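Local coordinates for acyl-coa oxidase (Arabidopsis thaliana, PDB 1W07), which oxidises long- and medium-chain acyl-CoAs to 2-trans-enoyl-CoAs with bound FAD and molecular oxygen, releasing hydrogen peroxide in peroxisomal beta-oxidation, at residues L149-T154 with A186-R191; F204-R209 with D245-P250; F437-V442 with T497-L502. The protein carries 1 engineered substitution. One frame throughout, in Å; residues are numbered along the deposited sequence.

Contacts 1 and 2 belong to the beta-rich middle domain and touch each other. They share a sheet in which strands 185-194 and 197-207 are antiparallel neighbours, and the ring of Phe204 packs on Ala153. Both are buried, but their chemistry differs. Contact 1 is a short parallel strand pairing carried by backbone bonds and one arginine. Contact 2 is almost wholly apolar, with side chains meeting between two strands that are not paired with each other. Contact 3 lies in the helical C-terminal part, its centre about 36 Å from that of contact 1 and about 45 Å from that of contact 2. It is a helix-helix contact, apolar and only partly buried.

Contact 1 (L149-T154 with A186-R191); sequences LETTAT and AVVYAR
Arg191 reaches back along the 149-154 segment and grips the carbonyl of Leu149. Arg191 NH1 lies 2.9 Å from Leu149 O. The oxygen sits in the guanidinium plane, and NH1 in turn lies in the carbonyl plane of Leu149. The N-H...O angle is 161°, so the bond is fairly straight. The arginine chain bends at chi3 (73°), which turns the guanidinium edge onto this oxygen while CG and CD pass alongside it. NH1 also bonds Gln147 O, and NE forms a salt bridge with Asp198. The group is therefore held from both segment and surroundings, and its rotation is probably fixed.

The parallel pairing is short, a single bridge between Thr152 and Arg191. Arg191 N donates to Thr151 O at 2.9 Å, and Arg191 O accepts from Ala153 N at 3.0 Å. The strands then diverge, their axes at 73°.

The methyl of Ala190 meets two small side chains, Thr151 and Ala153. Thr151 places CG2 anti to its backbone N, which brings this methyl 3.6 Å from Ala190 CB. The Thr151 hydroxyl bonds Glu139. Ala153 CB lies 4.1 Å from Ala190 CB. Separately, Leu149 CD1 lies against Tyr189 CB at 3.9 Å, while the tyrosine ring leads away to Tyr135, an FAD-binding residue, and its OH bonds Gln113.

Strand 152-156 is thus set between strand 185-194 and strand 161-165, with which it pairs antiparallel. Strand 197-207 adds Ile201 against Leu149 and Phe204 against Ala153.

Contact 2 (F204-R209 with D245-P250); sequences FIVQLR and DHVRIP
Ile249 points its side chain at strand 204-207 and meets it with two separate branches. CD1 reaches Phe204 and the backbone of Ile205, while CG2 turns to Val206. The side chains of Val206 and Ile249 cross at about a right angle, and Val206 CG1 lies 4.0 Å from Ile249 CG2. CG1 of Val206 stands anti to its own backbone N (chi1 -171°), and this places the methyl on the side facing the isoleucine. The same methyl, Val206 CG1, also meets Val247 CG1, more loosely, at 4.3 Å. One valine branch therefore serves two residues that lie on the same side of strand 247-250.

The other branch of Ile249 is set by an uncommon torsion. CG1 lies between the backbone N and the carbonyl carbon (chi1 61°), and the chain then extends to carry CD1 across to the 204-209 segment. There Ile249 CD1 is 4.0 Å from Phe204 CB and 3.6 Å from Ile205 O. It approaches the phenylalanine ring obliquely.

This is the middle domain of the acyl-CoA dehydrogenase and oxidase fold, where beta strands pack around an apolar interior. Strands 204-207 and 247-250 run at 117° to each other, 7.8 Å apart at closest approach of their axes. They meet through side chains and do not pair as neighbours: strand 197-207 pairs with 185-194, and strand 247-250 with 161-165.

Phe162 of strand 161-165 extends the apolar cluster. It meets the Phe204 ring edge-to-face and also touches Ile249. Val206 packs in addition on Val188, and Val247 on Ile220 of strand 220-224.

Contact 3 (F437-V442 with T497-L502); sequences FLMKTV and TCAKNL
Met439 lays its thioether across helix 497-502 and carries most of this contact. Met439 SD comes 3.7 Å from Leu502 CD1 and 4.1 Å from Ala499 CB. Met439 CE goes the other way along the helix, to Cys498 CB at 4.0 Å. The chain bends at chi2 (-57°) and again at chi3 (99°), and these bends fold the methyl back toward Cys498 while CG stays beside Leu502. The methionine and leucine side chains cross at a slant.

The small Ala499 permits this closeness. Ala499 CA is 6.2 Å from Met439 CA, although the axes of the two helices are 9.9 Å apart at closest approach. The helices cross at -81°, nearly square, so they share a short patch and not a long seam. With an alanine in place of Met439, Leu502 and Cys498 would probably lose the partner they share across the helices, opening a gap over Ala499.

The Val442 side is thinner: a single methyl contact, one turn further along the helix. Here Val442 CG1 meets Ala499 CB at 3.8 Å. Toward the solvent, Lys440 and Lys500 are both exposed.

The contact joins helix 427-443 to helix 480-503 in the helical C-terminal region, away from the FAD site. Helix 516-538 covers the tight side: its Leu519 touches both Met439 and Cys498. Leu515, just before that helix, packs on Leu502, while Met458 from a loop meets Val442.

Contact 1 (L149-T154 with A186-R191)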
loop_
_atom_site.group_PDB
_atom_site.type_symbol
_atom_site.label_atom_id
_atom_site.label_comp_id
_atom_site.label_asym_id
_atom_site.label_seq_id
_atom_site.Cartn_x
_atom_site.Cartn_y
_atom_site.Cartn_z
ATOM N N LEU B 149 15.931 -11.930 -22.785
ATOM C CA LEU B 149 16.396 -13.117 -22.055
ATOM C C LEU B 149 17.782 -13.510 -22.550
ATOM O O LEU B 149 18.048 -13.430 -23.754
ATOM C CB LEU B 149 15.440 -14.299 -22.253
ATOM C CG LEU B 149 14.024 -14.110 -21.707
ATOM C CD1 LEU B 149 13.236 -15.405 -21.875
ATOM C CD2 LEU B 149 14.095 -13.686 -20.238
ATOM N N GLU B 150 18.643 -13.935 -21.620
ATOM C CA GLU B 150 20.025 -14.325 -21.914
ATOM C C GLU B 150 20.240 -15.834 -22.010
ATOM O O GLU B 150 21.210 -16.285 -22.618
ATOM C CB GLU B 150 20.975 -13.774 -20.838
ATOM C CG GLU B 150 20.904 -12.272 -20.640
ATOM C CD GLU B 150 21.859 -11.772 -19.577
ATOM O OE1 GLU B 150 23.090 -11.913 -19.761
ATOM O OE2 GLU B 150 21.384 -11.240 -18.551
ATOM N N THR B 151 19.359 -16.618 -21.400
ATOM C CA THR B 151 19.520 -18.068 -21.457
ATOM C C THR B 151 19.531 -18.509 -22.921
ATOM O O THR B 151 18.746 -18.024 -23.736
ATOM C CB THR B 151 18.392 -18.785 -20.677
ATOM O OG1 THR B 151 18.434 -18.360 -19.310
ATOM C CG2 THR B 151 18.579 -20.320 -20.731
ATOM N N THR B 152 20.437 -19.415 -23.263
ATOM C CA THR B 152 20.526 -19.879 -24.637
ATOM C C THR B 152 20.193 -21.349 -24.804
ATOM O O THR B 152 20.350 -22.139 -23.878
ATOM C CB THR B 152 21.938 -19.636 -25.214
ATOM O OG1 THR B 152 22.903 -20.299 -24.398
ATOM C CG2 THR B 152 22.256 -18.171 -25.233
ATOM N N ALA B 153 19.721 -21.693 -26.001
ATOM C CA ALA B 153 19.392 -23.062 -26.361
ATOM C C ALA B 153 20.022 -23.303 -27.741
ATOM O O ALA B 153 19.444 -22.941 -28.773
ATOM C CB ALA B 153 17.875 -23.248 -26.412
ATOM N N THR B 154 21.215 -23.894 -27.756
ATOM C CA THR B 154 21.931 -24.147 -29.007
ATOM C C THR B 154 21.850 -25.610 -29.425
ATOM O O THR B 154 22.184 -26.511 -28.649
ATOM C CB THR B 154 23.418 -23.748 -28.880
ATOM O OG1 THR B 154 23.511 -22.495 -28.189
ATOM C CG2 THR B 154 24.063 -23.607 -30.269
ATOM N N ALA B 186 10.060 -28.352 -16.442
ATOM C CA ALA B 186 9.698 -26.970 -16.681
ATOM C C ALA B 186 9.796 -26.557 -18.129
ATOM O O ALA B 186 10.583 -27.109 -18.900
ATOM C CB ALA B 186 10.572 -26.054 -15.844
ATOM N N VAL B 187 8.970 -25.594 -18.505
ATOM C CA VAL B 187 9.061 -25.066 -19.849
ATOM C C VAL B 187 10.042 -23.899 -19.727
ATOM O O VAL B 187 9.729 -22.879 -19.099
ATOM C CB VAL B 187 7.705 -24.556 -20.364
ATOM C CG1 VAL B 187 7.903 -23.804 -21.677
ATOM C CG2 VAL B 187 6.772 -25.730 -20.585
ATOM N N VAL B 188 11.238 -24.066 -20.286
ATOM C CA VAL B 188 12.253 -23.016 -20.228
ATOM C C VAL B 188 12.306 -22.183 -21.511
ATOM O O VAL B 188 12.264 -22.726 -22.616
ATOM C CB VAL B 188 13.661 -23.610 -19.975
ATOM C CG1 VAL B 188 14.719 -22.478 -19.924
ATOM C CG2 VAL B 188 13.648 -24.447 -18.682
ATOM N N TYR B 189 12.382 -20.861 -21.357
ATOM C CA TYR B 189 12.450 -19.969 -22.506
ATOM C C TYR B 189 13.871 -19.428 -22.666
ATOM O O TYR B 189 14.473 -18.919 -21.720
ATOM C CB TYR B 189 11.422 -18.830 -22.376
ATOM C CG TYR B 189 9.999 -19.323 -22.540
ATOM C CD1 TYR B 189 9.306 -19.875 -21.462
ATOM C CD2 TYR B 189 9.378 -19.331 -23.794
ATOM C CE1 TYR B 189 8.035 -20.427 -21.627
ATOM C CE2 TYR B 189 8.109 -19.892 -23.970
ATOM C CZ TYR B 189 7.444 -20.441 -22.884
ATOM O OH TYR B 189 6.222 -21.049 -23.056
ATOM N N ALA B 190 14.404 -19.573 -23.872
ATOM C CA ALA B 190 15.759 -19.137 -24.172
ATOM C C ALA B 190 15.876 -18.779 -25.640
ATOM O O ALA B 190 14.990 -19.083 -26.441
ATOM C CB ALA B 190 16.755 -20.256 -23.833
ATOM N N ARG B 191 16.981 -18.132 -25.983
ATOM C CA ARG B 191 17.247 -17.733 -27.355
ATOM C C ARG B 191 17.560 -18.988 -28.160
ATOM O O ARG B 191 18.483 -19.735 -27.828
ATOM C CB ARG B 191 18.442 -16.778 -27.393
ATOM C CG ARG B 191 18.399 -15.694 -26.318
ATOM C CD ARG B 191 19.337 -14.540 -26.655
ATOM N NE ARG B 191 18.803 -13.743 -27.751
ATOM C CZ ARG B 191 17.905 -12.773 -27.606
ATOM N NH1 ARG B 191 17.444 -12.453 -26.401
ATOM N NH2 ARG B 191 17.439 -12.141 -28.677
#

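Contact 2 (F204-R209 with D245-P250)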
loop_
_atom_site.group_PDB
_atom_site.type_symbol
_atom_site.label_atom_id
_atom_site.label_comp_id
_atom_site.label_asym_id
_atom_site.label_seq_id
_atom_site.Cartn_x
_atom_site.Cartn_y
_atom_site.Cartn_z
ATOM N N PHE B 204 11.248 -24.510 -24.365
ATOM C CA PHE B 204 11.866 -25.829 -24.343
ATOM C C PHE B 204 11.513 -26.567 -23.046
ATOM O O PHE B 204 11.552 -25.985 -21.964
ATOM C CB PHE B 204 13.391 -25.687 -24.430
ATOM C CG PHE B 204 13.872 -24.955 -25.655
ATOM C CD1 PHE B 204 14.344 -25.658 -26.761
ATOM C CD2 PHE B 204 13.842 -23.558 -25.708
ATOM C CE1 PHE B 204 14.782 -24.983 -27.903
ATOM C CE2 PHE B 204 14.276 -22.876 -26.844
ATOM C CZ PHE B 204 14.749 -23.593 -27.947
ATOM N N ILE B 205 11.168 -27.844 -23.156
ATOM C CA ILE B 205 10.846 -28.643 -21.973
ATOM C C ILE B 205 12.145 -29.192 -21.412
ATOM O O ILE B 205 12.938 -29.785 -22.139
ATOM C CB ILE B 205 9.909 -29.822 -22.323
ATOM C CG1 ILE B 205 8.548 -29.283 -22.766
ATOM C CG2 ILE B 205 9.761 -30.769 -21.116
ATOM C CD1 ILE B 205 7.590 -30.345 -23.248
ATOM N N VAL B 206 12.362 -28.976 -20.118
ATOM C CA VAL B 206 13.580 -29.445 -19.468
ATOM C C VAL B 206 13.274 -30.117 -18.133
ATOM O O VAL B 206 12.503 -29.588 -17.330
ATOM C CB VAL B 206 14.539 -28.282 -19.193
ATOM C CG1 VAL B 206 15.876 -28.819 -18.733
ATOM C CG2 VAL B 206 14.680 -27.416 -20.444
ATOM N N GLN B 207 13.868 -31.285 -17.898
ATOM C CA GLN B 207 13.658 -31.990 -16.638
ATOM C C GLN B 207 14.659 -31.418 -15.651
ATOM O O GLN B 207 15.852 -31.329 -15.944
ATOM C CB GLN B 207 13.876 -33.499 -16.805
ATOM C CG GLN B 207 13.849 -34.258 -15.486
ATOM C CD GLN B 207 13.745 -35.767 -15.657
ATOM O OE1 GLN B 207 13.983 -36.305 -16.739
ATOM N NE2 GLN B 207 13.390 -36.455 -14.581
ATOM N N LEU B 208 14.156 -31.035 -14.483
ATOM C CA LEU B 208 14.959 -30.426 -13.438
ATOM C C LEU B 208 15.374 -31.400 -12.343
ATOM O O LEU B 208 16.509 -31.360 -11.861
ATOM C CB LEU B 208 14.171 -29.261 -12.814
ATOM C CG LEU B 208 13.593 -28.244 -13.807
ATOM C CD1 LEU B 208 12.727 -27.215 -13.064
ATOM C CD2 LEU B 208 14.732 -27.562 -14.573
ATOM N N ARG B 209 14.443 -32.263 -11.951
ATOM C CA ARG B 209 14.698 -33.215 -10.886
ATOM C C ARG B 209 14.314 -34.640 -11.253
ATOM O O ARG B 209 13.399 -34.883 -12.041
ATOM C CB ARG B 209 13.922 -32.829 -9.625
ATOM C CG ARG B 209 14.279 -31.473 -9.030
ATOM C CD ARG B 209 13.337 -31.142 -7.871
ATOM N NE ARG B 209 13.526 -29.783 -7.372
ATOM C CZ ARG B 209 14.463 -29.417 -6.507
ATOM N NH1 ARG B 209 15.319 -30.310 -6.018
ATOM N NH2 ARG B 209 14.546 -28.146 -6.130
ATOM N N ASP B 245 24.201 -25.511 -16.620
ATOM C CA ASP B 245 25.612 -25.550 -17.001
ATOM C C ASP B 245 25.680 -26.476 -18.214
ATOM O O ASP B 245 25.985 -27.657 -18.088
ATOM C CB ASP B 245 26.487 -26.107 -15.871
ATOM C CG ASP B 245 27.978 -25.992 -16.178
ATOM O OD1 ASP B 245 28.311 -25.709 -17.344
ATOM O OD2 ASP B 245 28.814 -26.177 -15.265
ATOM N N HIS B 246 25.366 -25.932 -19.384
ATOM C CA HIS B 246 25.373 -26.699 -20.623
ATOM C C HIS B 246 24.520 -27.965 -20.517
ATOM O O HIS B 246 24.970 -29.065 -20.848
ATOM C CB HIS B 246 26.813 -27.059 -21.002
ATOM C CG HIS B 246 27.689 -25.864 -21.220
ATOM N ND1 HIS B 246 27.519 -25.001 -22.282
ATOM C CD2 HIS B 246 28.720 -25.370 -20.495
ATOM C CE1 HIS B 246 28.405 -24.025 -22.198
ATOM N NE2 HIS B 246 29.146 -24.226 -21.124
ATOM N N VAL B 247 23.285 -27.801 -20.054
ATOM C CA VAL B 247 22.361 -28.920 -19.926
ATOM C C VAL B 247 21.920 -29.355 -21.319
ATOM O O VAL B 247 21.724 -28.521 -22.203
ATOM C CB VAL B 247 21.111 -28.523 -19.091
ATOM C CG1 VAL B 247 20.053 -29.615 -19.174
ATOM C CG2 VAL B 247 21.511 -28.297 -17.646
ATOM N N ARG B 248 21.763 -30.661 -21.507
ATOM C CA ARG B 248 21.366 -31.205 -22.796
ATOM C C ARG B 248 19.989 -31.860 -22.785
ATOM O O ARG B 248 19.645 -32.620 -21.878
ATOM C CB ARG B 248 22.424 -32.212 -23.278
ATOM C CG ARG B 248 23.748 -31.588 -23.720
ATOM C CD ARG B 248 24.802 -32.652 -24.043
ATOM N NE ARG B 248 26.010 -32.063 -24.621
ATOM C CZ ARG B 248 26.169 -31.779 -25.911
ATOM N NH1 ARG B 248 25.200 -32.043 -26.777
ATOM N NH2 ARG B 248 27.287 -31.207 -26.334
ATOM N N ILE B 249 19.198 -31.563 -23.809
ATOM C CA ILE B 249 17.865 -32.136 -23.912
ATOM C C ILE B 249 17.612 -32.554 -25.354
ATOM O O ILE B 249 18.186 -31.987 -26.281
ATOM C CB ILE B 249 16.769 -31.121 -23.524
ATOM C CG1 ILE B 249 16.833 -29.922 -24.479
ATOM C CG2 ILE B 249 16.938 -30.691 -22.070
ATOM C CD1 ILE B 249 15.620 -29.017 -24.412
ATOM N N PRO B 250 16.747 -33.559 -25.556
ATOM C CA PRO B 250 16.429 -34.034 -26.907
ATOM C C PRO B 250 15.861 -32.904 -27.771
ATOM O O PRO B 250 15.098 -32.059 -27.293
ATOM C CB PRO B 250 15.405 -35.132 -26.646
ATOM C CG PRO B 250 15.856 -35.697 -25.333
ATOM C CD PRO B 250 16.134 -34.438 -24.540
#

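Contact 3 (F437-V442 with T497-L502)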
loop_
_atom_site.group_PDB
_atom_site.type_symbol
_atom_site.label_atom_id
_atom_site.label_comp_id
_atom_site.label_asym_id
_atom_site.label_seq_id
_atom_site.Cartn_x
_atom_site.Cartn_y
_atom_site.Cartn_z
ATOM N N PHE B 437 -0.917 1.852 -29.364
ATOM C CA PHE B 437 -2.091 1.440 -30.129
ATOM C C PHE B 437 -3.017 2.634 -30.380
ATOM O O PHE B 437 -3.550 2.808 -31.481
ATOM C CB PHE B 437 -2.852 0.347 -29.370
ATOM C CG PHE B 437 -4.186 -0.001 -29.971
ATOM C CD1 PHE B 437 -4.261 -0.712 -31.163
ATOM C CD2 PHE B 437 -5.369 0.397 -29.352
ATOM C CE1 PHE B 437 -5.490 -1.023 -31.736
ATOM C CE2 PHE B 437 -6.613 0.091 -29.917
ATOM C CZ PHE B 437 -6.671 -0.622 -31.113
ATOM N N LEU B 438 -3.202 3.458 -29.352
ATOM C CA LEU B 438 -4.061 4.625 -29.472
ATOM C C LEU B 438 -3.466 5.624 -30.445
ATOM O O LEU B 438 -4.191 6.222 -31.240
ATOM C CB LEU B 438 -4.273 5.294 -28.105
ATOM C CG LEU B 438 -5.151 4.520 -27.102
ATOM C CD1 LEU B 438 -5.178 5.269 -25.772
ATOM C CD2 LEU B 438 -6.567 4.351 -27.668
ATOM N N MET B 439 -2.146 5.800 -30.388
ATOM C CA MET B 439 -1.471 6.735 -31.284
ATOM C C MET B 439 -1.599 6.290 -32.737
ATOM O O MET B 439 -1.797 7.116 -33.625
ATOM C CB MET B 439 0.005 6.878 -30.902
ATOM C CG MET B 439 0.251 7.607 -29.581
ATOM S SD MET B 439 -0.464 9.267 -29.491
ATOM C CE MET B 439 -2.003 8.923 -28.569
ATOM N N LYS B 440 -1.488 4.987 -32.982
ATOM C CA LYS B 440 -1.631 4.472 -34.338
ATOM C C LYS B 440 -3.066 4.644 -34.827
ATOM O O LYS B 440 -3.299 4.992 -35.975
ATOM C CB LYS B 440 -1.241 2.991 -34.398
ATOM C CG LYS B 440 0.250 2.750 -34.312
ATOM C CD LYS B 440 0.606 1.269 -34.429
ATOM C CE LYS B 440 0.172 0.663 -35.762
ATOM N NZ LYS B 440 0.589 -0.768 -35.874
ATOM N N THR B 441 -4.027 4.398 -33.946
ATOM C CA THR B 441 -5.436 4.527 -34.298
ATOM C C THR B 441 -5.730 5.971 -34.671
ATOM O O THR B 441 -6.488 6.247 -35.606
ATOM C CB THR B 441 -6.346 4.104 -33.127
ATOM O OG1 THR B 441 -6.030 2.758 -32.767
ATOM C CG2 THR B 441 -7.822 4.194 -33.516
ATOM N N VAL B 442 -5.128 6.894 -33.934
ATOM C CA VAL B 442 -5.313 8.309 -34.204
ATOM C C VAL B 442 -4.657 8.643 -35.537
ATOM O O VAL B 442 -5.203 9.415 -36.324
ATOM C CB VAL B 442 -4.675 9.182 -33.106
ATOM C CG1 VAL B 442 -4.716 10.647 -33.524
ATOM C CG2 VAL B 442 -5.408 8.974 -31.785
ATOM N N THR B 497 -4.369 15.147 -28.244
ATOM C CA THR B 497 -3.382 16.106 -27.777
ATOM C C THR B 497 -1.988 15.472 -27.782
ATOM O O THR B 497 -1.006 16.105 -28.198
ATOM C CB THR B 497 -3.729 16.586 -26.367
ATOM O OG1 THR B 497 -4.980 17.276 -26.411
ATOM C CG2 THR B 497 -2.661 17.514 -25.829
ATOM N N CYS B 498 -1.899 14.220 -27.327
ATOM C CA CYS B 498 -0.623 13.513 -27.302
ATOM C C CYS B 498 -0.087 13.325 -28.722
ATOM O O CYS B 498 1.113 13.422 -28.948
ATOM C CB CYS B 498 -0.776 12.140 -26.625
ATOM S SG CYS B 498 -0.765 12.168 -24.811
ATOM N N ALA B 499 -0.985 13.057 -29.663
ATOM C CA ALA B 499 -0.591 12.855 -31.050
ATOM C C ALA B 499 -0.012 14.150 -31.632
ATOM O O ALA B 499 1.034 14.134 -32.280
ATOM C CB ALA B 499 -1.779 12.398 -31.869
ATOM N N LYS B 500 -0.694 15.265 -31.394
ATOM C CA LYS B 500 -0.222 16.546 -31.893
ATOM C C LYS B 500 1.139 16.897 -31.300
ATOM O O LYS B 500 2.050 17.321 -32.015
ATOM C CB LYS B 500 -1.228 17.650 -31.564
ATOM C CG LYS B 500 -2.553 17.513 -32.302
ATOM C CD LYS B 500 -3.565 18.575 -31.888
ATOM C CE LYS B 500 -4.881 18.387 -32.634
ATOM N NZ LYS B 500 -5.996 19.184 -32.051
ATOM N N ASN B 501 1.278 16.729 -29.989
ATOM C CA ASN B 501 2.542 17.039 -29.335
ATOM C C ASN B 501 3.645 16.118 -29.839
ATOM O O ASN B 501 4.809 16.510 -29.878
ATOM C CB ASN B 501 2.404 16.935 -27.817
ATOM C CG ASN B 501 1.501 18.018 -27.256
ATOM O OD1 ASN B 501 1.549 19.168 -27.703
ATOM N ND2 ASN B 501 0.685 17.670 -26.275
ATOM N N LEU B 502 3.268 14.901 -30.218
ATOM C CA LEU B 502 4.268 13.984 -30.757
ATOM C C LEU B 502 4.742 14.500 -32.108
ATOM O O LEU B 502 5.953 14.613 -32.352
ATOM C CB LEU B 502 3.678 12.585 -30.966
ATOM C CG LEU B 502 3.367 11.693 -29.777
ATOM C CD1 LEU B 502 2.974 10.316 -30.317
ATOM C CD2 LEU B 502 4.586 11.581 -28.863
#